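PDB 6SLC: sporulation and cell division protein SsgA from Streptomyces sp. Ag82_O1-9, which probably takes part in sporulation-specific cell division, as a member of the SsgA-like family that includes the FtsZ-recruiting protein SsgB. Local coordinates for residues A[130-134]-A[135-139]. Numbering follows the deposited sequence.
Sequences RTDAA and VPPGT
V135 N donates to T131 O over 2.8 Å, a nearly straight bond (N-H...O 169°) lying in the carbonyl plane, and with it helix 121-134 makes its last turn at its C-terminal end, where V135 is followed by two prolines. V135 is already extended, the first residue off the helix. P136 follows, and its ring nitrogen lies 3.0 Å from D132 O but has no hydrogen to give; the helical hydrogen-bond pattern breaks there. The P136 ring packs beside the carbonyl, CG 3.4 Å from D132 O.

One step further on, P137 packs its CG and CD against the D132 carboxylate, the two side chains crossing at about a right angle; D132 OD1 is 3.4 Å from P137 CG. With CG beside its backbone N (chi1 -65°), D132 brings the carboxylate to the proline. OD2 is hydrogen-bonded to a glycerol, probably from the crystallisation liquor, while OD1 makes a long, weak ion pair with R75. R75 reaches the helix end with both terminal nitrogens, NH1 bonded to T131 OG1 and NH2 to V135 O; T131 OG1 is also bonded to L128 O. V135 is buried, touching Y49 of strand 40-50 and T51 and H143 in loops.

The prolines themselves open a type II beta turn, P136 to T139, with G138 third at positive phi. P136 O receives two donors from T139: the backbone N at 3.0 Å, and OG1, which meets a carbonyl lone pair at 2.6 Å.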
ATOM      1  N   ARG A 130      15.393   8.593  14.100  1.00 45.74           N
ATOM      2  CA  ARG A 130      13.984   9.040  13.967  1.00 47.51           C
ATOM      3  C   ARG A 130      13.056   7.941  14.500  1.00 44.44           C
ATOM      4  O   ARG A 130      12.098   8.276  15.220  1.00 48.24           O
ATOM      5  CB  ARG A 130      13.714   9.479  12.524  1.00 51.00           C
ATOM      6  CG  ARG A 130      14.434  10.775  12.170  1.00 50.37           C
ATOM      7  CD  ARG A 130      14.407  11.096  10.695  1.00 51.24           C
ATOM      8  NE  ARG A 130      13.012  11.087  10.290  1.00 51.52           N
ATOM      9  CZ  ARG A 130      12.525  10.450   9.231  1.00 53.91           C
ATOM     10  NH1 ARG A 130      13.340   9.824   8.387  1.00 58.10           N
ATOM     11  NH2 ARG A 130      11.218  10.469   9.029  1.00 48.29           N
ATOM     12  N   THR A 131      13.346   6.666  14.231  1.00 44.18           N
ATOM     13  CA  THR A 131      12.530   5.548  14.785  1.00 45.87           C
ATOM     14  C   THR A 131      12.667   5.528  16.307  1.00 41.66           C
ATOM     15  O   THR A 131      11.674   5.253  16.978  1.00 40.77           O
ATOM     16  CB  THR A 131      12.863   4.184  14.174  1.00 45.71           C
ATOM     17  OG1 THR A 131      14.060   3.678  14.761  1.00 42.68           O
ATOM     18  CG2 THR A 131      12.975   4.247  12.665  1.00 44.91           C
ATOM     19  N   ASP A 132      13.846   5.843  16.830  1.00 42.84           N
ATOM     20  CA  ASP A 132      14.108   5.859  18.296  1.00 49.96           C
ATOM     21  C   ASP A 132      13.332   6.993  18.970  1.00 50.50           C
ATOM     22  O   ASP A 132      12.912   6.802  20.120  1.00 48.70           O
ATOM     23  CB  ASP A 132      15.593   6.027  18.603  1.00 50.38           C
ATOM     24  CG  ASP A 132      16.441   4.863  18.129  1.00 50.25           C
ATOM     25  OD1 ASP A 132      15.854   3.797  17.781  1.00 52.75           O
ATOM     26  OD2 ASP A 132      17.677   5.016  18.114  1.00 50.01           O
ATOM     27  N   ALA A 133      13.140   8.123  18.287  1.00 46.74           N
ATOM     28  CA  ALA A 133      12.334   9.237  18.825  1.00 47.31           C
ATOM     29  C   ALA A 133      10.860   8.805  18.917  1.00 49.72           C
ATOM     30  O   ALA A 133      10.186   9.204  19.862  1.00 54.83           O
ATOM     31  CB  ALA A 133      12.522  10.467  17.983  1.00 46.28           C
ATOM     32  N   ALA A 134      10.378   7.988  17.985  1.00 48.09           N
ATOM     33  CA  ALA A 134       8.995   7.451  17.983  1.00 52.65           C
ATOM     34  C   ALA A 134       8.842   6.363  19.052  1.00 51.95           C
ATOM     35  O   ALA A 134       7.856   6.405  19.798  1.00 48.36           O
ATOM     36  CB  ALA A 134       8.655   6.902  16.618  1.00 54.89           C
ATOM     37  N   VAL A 135       9.757   5.392  19.075  1.00 51.80           N
ATOM     38  CA  VAL A 135       9.750   4.248  20.044  1.00 48.04           C
ATOM     39  C   VAL A 135      11.177   4.030  20.507  1.00 43.98           C
ATOM     40  O   VAL A 135      11.958   3.367  19.825  1.00 43.87           O
ATOM     41  CB  VAL A 135       9.190   2.958  19.423  1.00 48.17           C
ATOM     42  CG1 VAL A 135       9.223   1.797  20.406  1.00 50.23           C
ATOM     43  CG2 VAL A 135       7.780   3.156  18.882  1.00 47.02           C
ATOM     44  N   PRO A 136      11.573   4.594  21.665  1.00 44.60           N
ATOM     45  CA  PRO A 136      12.933   4.405  22.162  1.00 47.10           C
ATOM     46  C   PRO A 136      13.209   2.910  22.307  1.00 43.76           C
ATOM     47  O   PRO A 136      12.358   2.165  22.786  1.00 38.41           O
ATOM     48  CB  PRO A 136      12.935   5.162  23.494  1.00 49.06           C
ATOM     49  CG  PRO A 136      11.866   6.202  23.309  1.00 46.00           C
ATOM     50  CD  PRO A 136      10.780   5.467  22.543  1.00 50.49           C
ATOM     51  N   PRO A 137      14.381   2.418  21.854  1.00 45.88           N
ATOM     52  CA  PRO A 137      14.771   1.034  22.113  1.00 46.99           C
ATOM     53  C   PRO A 137      14.672   0.759  23.625  1.00 47.61           C
ATOM     54  O   PRO A 137      15.058   1.617  24.418  1.00 45.82           O
ATOM     55  CB  PRO A 137      16.219   0.941  21.612  1.00 46.50           C
ATOM     56  CG  PRO A 137      16.339   2.056  20.614  1.00 48.19           C
ATOM     57  CD  PRO A 137      15.419   3.156  21.125  1.00 46.22           C
ATOM     58  N   GLY A 138      14.119  -0.399  23.980  1.00 48.70           N
ATOM     59  CA  GLY A 138      13.836  -0.783  25.368  1.00 44.97           C
ATOM     60  C   GLY A 138      12.382  -0.590  25.730  1.00 45.93           C
ATOM     61  O   GLY A 138      11.977  -1.152  26.770  1.00 47.75           O
ATOM     62  N   THR A 139      11.616   0.161  24.931  1.00 44.15           N
ATOM     63  CA  THR A 139      10.177   0.440  25.186  1.00 47.62           C
ATOM     64  C   THR A 139       9.286  -0.287  24.176  1.00 49.59           C
ATOM     65  O   THR A 139       8.049  -0.114  24.266  1.00 48.84           O
ATOM     66  CB  THR A 139       9.896   1.951  25.166  1.00 48.73           C
ATOM     67  OG1 THR A 139      10.027   2.432  23.830  1.00 50.75           O
ATOM     68  CG2 THR A 139      10.818   2.739  26.079  1.00 44.94           C
TER